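Local coordinates for protein xyloglucan-specific endo-beta-1,4-glucanase BoGH9A (Bacteroides ovatus, PDB 6DHT) that catalyses the endohydrolysis of 1,4-beta-glucosidic linkages in the backbone of xyloglucan, releasing xyloglucan oligosaccharides, at residues L404-I416 against S450-Y463. Sequence-based numbering, arbitrary orientation.
Sequences LKTELLKYADKVI and SLMYAYLQTGKDVY. With EDO (1,2-ethanediol), chain N; EDO (1,2-ethanediol), chain L.
With CG turned opposite its carbonyl carbon (chi1 -66°), Tyr463 lays its ring across helix 404-416, where Asp413, its own CG likewise beside the backbone N, presents a carboxylate at the ring edge. The pair illustrates how the (alpha/alpha)6-barrel catalytic domain of a family 9 glycoside hydrolase joins one helix to two consecutive helices linked by a short turn: helix 404-416 crosses helix 450-458 at -123°, and the chain then turns through Gly459 so that the helix starting near Asp461 also packs on segment 404-416. Tyr463 is a knob in a hole made by Leu409, Ala412, Asp413 and Ile416; Ala412 CB comes within 3.5 Å of its CE1, while Ala454 CB, from the same segment as the tyrosine, lies over one ring face toward its rim. Replacing this tyrosine by an alanine would probably open a gap over Ala412 and leave the Asp413 carboxylate without its hydroxyl donor. A second knob, Leu408, fits among Ser450, Tyr453, Ala454 and Gln457. Beside it, Leu409 meets Thr458 tip to tip, CD1 lying 3.6 Å from CG2, and Ile416 CG2 touches Leu451 CD2. At the opposite end the extended Lys405 sends NZ to Gln457 O (3.1 Å) and to a water, whereas Gln457 NE2 is held by the backbone oxygen of Leu387. The ring and carboxylate planes are 13° apart, and Tyr463 OH donates to the syn side of Asp413 OD1 at 2.6 Å.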
# COMPACT_ATOMS: atom_id res chain seq x y z
N LEU A 404 -0.60 -10.91 -21.18
CA LEU A 404 -0.22 -10.17 -19.98
C LEU A 404 0.17 -11.14 -18.88
O LEU A 404 1.11 -10.87 -18.11
CB LEU A 404 -1.39 -9.32 -19.51
CG LEU A 404 -1.92 -8.23 -20.45
CD1 LEU A 404 -3.17 -7.57 -19.90
CD2 LEU A 404 -0.86 -7.19 -20.72
N LYS A 405 -0.51 -12.27 -18.80
CA LYS A 405 -0.13 -13.32 -17.86
C LYS A 405 1.29 -13.79 -18.13
O LYS A 405 2.10 -13.92 -17.21
CB LYS A 405 -1.09 -14.51 -17.98
CG LYS A 405 -0.69 -15.75 -17.18
CD LYS A 405 -1.78 -16.79 -17.25
CE LYS A 405 -1.29 -18.14 -16.77
NZ LYS A 405 -2.33 -19.19 -16.91
N THR A 406 1.62 -14.01 -19.40
CA THR A 406 2.97 -14.41 -19.77
C THR A 406 4.00 -13.42 -19.23
O THR A 406 5.03 -13.82 -18.69
CB THR A 406 3.09 -14.55 -21.30
OG1 THR A 406 2.23 -15.60 -21.71
CG2 THR A 406 4.50 -14.88 -21.73
N GLU A 407 3.73 -12.12 -19.36
CA GLU A 407 4.66 -11.11 -18.88
C GLU A 407 4.74 -11.11 -17.37
O GLU A 407 5.84 -10.98 -16.81
CB GLU A 407 4.30 -9.72 -19.40
CG GLU A 407 4.56 -9.54 -20.91
CD GLU A 407 5.95 -10.01 -21.34
OE1 GLU A 407 6.95 -9.63 -20.68
OE2 GLU A 407 6.05 -10.77 -22.33
N LEU A 408 3.63 -11.32 -16.69
CA LEU A 408 3.66 -11.40 -15.22
C LEU A 408 4.55 -12.56 -14.77
O LEU A 408 5.36 -12.44 -13.82
CB LEU A 408 2.27 -11.58 -14.65
CG LEU A 408 2.16 -11.95 -13.16
CD1 LEU A 408 2.66 -10.86 -12.28
CD2 LEU A 408 0.74 -12.30 -12.81
N LEU A 409 4.46 -13.69 -15.46
CA LEU A 409 5.20 -14.88 -15.07
C LEU A 409 6.68 -14.74 -15.38
O LEU A 409 7.53 -15.29 -14.65
CB LEU A 409 4.62 -16.11 -15.74
CG LEU A 409 3.20 -16.39 -15.28
CD1 LEU A 409 2.70 -17.67 -15.94
CD2 LEU A 409 3.07 -16.51 -13.77
N LYS A 410 7.00 -14.02 -16.44
CA LYS A 410 8.39 -13.75 -16.80
C LYS A 410 9.04 -12.92 -15.70
O LYS A 410 10.18 -13.17 -15.30
CB LYS A 410 8.48 -12.99 -18.12
CG LYS A 410 8.35 -13.86 -19.34
CD LYS A 410 8.66 -13.03 -20.58
CE LYS A 410 8.29 -13.77 -21.85
NZ LYS A 410 8.29 -12.89 -23.05
N TYR A 411 8.31 -11.90 -15.25
CA TYR A 411 8.75 -11.05 -14.15
C TYR A 411 8.93 -11.89 -12.90
O TYR A 411 9.98 -11.77 -12.24
CB TYR A 411 7.74 -9.92 -13.92
CG TYR A 411 7.84 -9.23 -12.57
CD1 TYR A 411 7.13 -9.71 -11.50
CD2 TYR A 411 8.59 -8.10 -12.41
CE1 TYR A 411 7.19 -9.09 -10.27
CE2 TYR A 411 8.67 -7.48 -11.19
CZ TYR A 411 7.96 -7.98 -10.13
OH TYR A 411 8.04 -7.34 -8.91
N ALA A 412 7.96 -12.72 -12.57
CA ALA A 412 7.96 -13.50 -11.32
C ALA A 412 9.12 -14.48 -11.30
O ALA A 412 9.80 -14.64 -10.29
CB ALA A 412 6.66 -14.23 -11.13
N ASP A 413 9.36 -15.15 -12.42
CA ASP A 413 10.44 -16.12 -12.48
C ASP A 413 11.78 -15.44 -12.24
O ASP A 413 12.65 -16.00 -11.57
CB ASP A 413 10.45 -16.84 -13.83
CG ASP A 413 9.26 -17.74 -14.01
OD1 ASP A 413 8.58 -18.07 -13.02
OD2 ASP A 413 8.98 -18.15 -15.17
N LYS A 414 11.94 -14.24 -12.77
CA LYS A 414 13.19 -13.50 -12.60
C LYS A 414 13.37 -13.08 -11.13
O LYS A 414 14.46 -13.19 -10.57
CB LYS A 414 13.22 -12.29 -13.52
CG LYS A 414 14.61 -11.74 -13.81
CD LYS A 414 14.57 -10.58 -14.82
CE LYS A 414 14.00 -11.00 -16.18
NZ LYS A 414 14.74 -12.16 -16.77
N VAL A 415 12.29 -12.62 -10.52
CA VAL A 415 12.33 -12.15 -9.13
C VAL A 415 12.73 -13.26 -8.17
O VAL A 415 13.47 -13.00 -7.20
CB VAL A 415 10.94 -11.58 -8.72
CG1 VAL A 415 10.75 -11.53 -7.20
CG2 VAL A 415 10.72 -10.21 -9.33
N ILE A 416 12.28 -14.49 -8.39
CA ILE A 416 12.48 -15.57 -7.42
C ILE A 416 13.79 -16.32 -7.63
O ILE A 416 14.18 -17.15 -6.81
CB ILE A 416 11.33 -16.58 -7.37
CG1 ILE A 416 11.19 -17.35 -8.69
CG2 ILE A 416 10.00 -15.87 -7.03
CD1 ILE A 416 10.29 -18.53 -8.60
N SER A 450 2.76 -8.93 -6.56
CA SER A 450 2.97 -9.46 -7.91
C SER A 450 3.13 -10.98 -7.88
O SER A 450 2.54 -11.72 -8.70
CB SER A 450 4.14 -8.78 -8.59
OG SER A 450 3.98 -7.39 -8.62
N LEU A 451 3.92 -11.49 -6.93
CA LEU A 451 4.10 -12.94 -6.78
C LEU A 451 2.82 -13.63 -6.39
O LEU A 451 2.54 -14.75 -6.84
CB LEU A 451 5.21 -13.20 -5.74
CG LEU A 451 6.60 -12.83 -6.23
CD1 LEU A 451 7.59 -12.79 -5.07
CD2 LEU A 451 7.08 -13.83 -7.30
N MET A 452 2.03 -13.01 -5.53
CA MET A 452 0.75 -13.56 -5.14
C MET A 452 -0.16 -13.68 -6.39
O MET A 452 -0.84 -14.70 -6.60
CB MET A 452 0.16 -12.67 -4.03
CG MET A 452 -1.16 -13.10 -3.45
SD MET A 452 -2.60 -12.72 -4.48
CE MET A 452 -2.53 -10.92 -4.46
N TYR A 453 -0.19 -12.65 -7.23
CA TYR A 453 -0.95 -12.75 -8.47
C TYR A 453 -0.40 -13.86 -9.36
O TYR A 453 -1.16 -14.58 -10.00
CB TYR A 453 -0.92 -11.44 -9.26
CG TYR A 453 -2.03 -10.47 -8.91
CD1 TYR A 453 -3.28 -10.57 -9.50
CD2 TYR A 453 -1.83 -9.49 -7.95
CE1 TYR A 453 -4.30 -9.69 -9.16
CE2 TYR A 453 -2.84 -8.61 -7.61
CZ TYR A 453 -4.07 -8.72 -8.21
OH TYR A 453 -5.10 -7.85 -7.88
N ALA A 454 0.91 -14.01 -9.46
CA ALA A 454 1.46 -15.11 -10.26
C ALA A 454 1.01 -16.49 -9.75
O ALA A 454 0.70 -17.40 -10.56
CB ALA A 454 2.98 -15.03 -10.30
N TYR A 455 0.93 -16.67 -8.43
CA TYR A 455 0.37 -17.87 -7.83
C TYR A 455 -1.09 -18.05 -8.29
O TYR A 455 -1.49 -19.13 -8.77
CB TYR A 455 0.43 -17.83 -6.30
CG TYR A 455 -0.38 -18.91 -5.65
CD1 TYR A 455 0.05 -20.23 -5.66
CD2 TYR A 455 -1.60 -18.63 -5.05
CE1 TYR A 455 -0.70 -21.22 -5.09
CE2 TYR A 455 -2.36 -19.61 -4.48
CZ TYR A 455 -1.90 -20.91 -4.49
OH TYR A 455 -2.66 -21.93 -3.92
N LEU A 456 -1.89 -16.99 -8.19
CA LEU A 456 -3.30 -17.09 -8.55
C LEU A 456 -3.49 -17.49 -10.01
O LEU A 456 -4.44 -18.20 -10.34
CB LEU A 456 -4.03 -15.77 -8.26
CG LEU A 456 -4.20 -15.42 -6.77
CD1 LEU A 456 -5.02 -14.13 -6.70
CD2 LEU A 456 -4.86 -16.50 -5.98
N GLN A 457 -2.57 -17.08 -10.88
CA GLN A 457 -2.69 -17.34 -12.31
C GLN A 457 -2.21 -18.74 -12.71
O GLN A 457 -2.50 -19.20 -13.82
CB GLN A 457 -1.91 -16.29 -13.09
CG GLN A 457 -2.53 -14.88 -13.02
CD GLN A 457 -3.90 -14.82 -13.66
OE1 GLN A 457 -4.04 -15.17 -14.82
NE2 GLN A 457 -4.91 -14.42 -12.90
N THR A 458 -1.50 -19.42 -11.82
CA THR A 458 -0.81 -20.69 -12.17
C THR A 458 -1.03 -21.83 -11.20
O THR A 458 -0.94 -23.01 -11.59
CB THR A 458 0.71 -20.51 -12.27
OG1 THR A 458 1.26 -20.10 -10.99
CG2 THR A 458 1.08 -19.50 -13.35
N GLY A 459 -1.31 -21.53 -9.93
CA GLY A 459 -1.37 -22.56 -8.89
C GLY A 459 0.01 -23.05 -8.47
O GLY A 459 0.10 -24.03 -7.71
N LYS A 460 1.08 -22.42 -8.95
CA LYS A 460 2.44 -22.83 -8.58
C LYS A 460 2.81 -22.23 -7.22
O LYS A 460 3.04 -21.01 -7.10
CB LYS A 460 3.46 -22.42 -9.64
CG LYS A 460 3.29 -23.14 -10.98
CD LYS A 460 4.23 -22.61 -12.07
CE LYS A 460 5.69 -22.60 -11.63
NZ LYS A 460 6.64 -22.52 -12.78
N ASP A 461 2.91 -23.12 -6.23
CA ASP A 461 3.14 -22.75 -4.85
C ASP A 461 4.41 -21.92 -4.67
O ASP A 461 4.46 -21.09 -3.77
CB ASP A 461 3.26 -24.01 -3.97
CG ASP A 461 1.92 -24.68 -3.70
OD1 ASP A 461 0.87 -24.02 -3.73
OD2 ASP A 461 1.93 -25.90 -3.44
N VAL A 462 5.41 -22.11 -5.52
CA VAL A 462 6.68 -21.39 -5.36
C VAL A 462 6.49 -19.87 -5.36
O VAL A 462 7.17 -19.14 -4.65
CB VAL A 462 7.71 -21.85 -6.43
CG1 VAL A 462 7.28 -21.45 -7.82
CG2 VAL A 462 9.09 -21.34 -6.11
N TYR A 463 5.55 -19.37 -6.16
CA TYR A 463 5.36 -17.93 -6.20
C TYR A 463 4.79 -17.43 -4.86
O TYR A 463 5.21 -16.39 -4.35
CB TYR A 463 4.38 -17.61 -7.32
CG TYR A 463 4.88 -17.91 -8.73
CD1 TYR A 463 6.10 -17.45 -9.18
CD2 TYR A 463 4.08 -18.62 -9.61
CE1 TYR A 463 6.52 -17.70 -10.47
CE2 TYR A 463 4.49 -18.85 -10.89
CZ TYR A 463 5.69 -18.40 -11.32
OH TYR A 463 6.10 -18.66 -12.61
C1 EDO N . 1.82 -23.08 -0.74
O1 EDO N . 0.72 -22.66 -1.57
C2 EDO N . 2.97 -22.10 -0.89
O2 EDO N . 2.93 -21.13 0.16
C1 EDO L . -5.27 -15.10 -18.62
O1 EDO L . -6.27 -15.40 -19.60
C2 EDO L . -5.94 -14.88 -17.27
O2 EDO L . -6.27 -16.15 -16.70
O HOH W 1 -4.78 -18.25 -15.82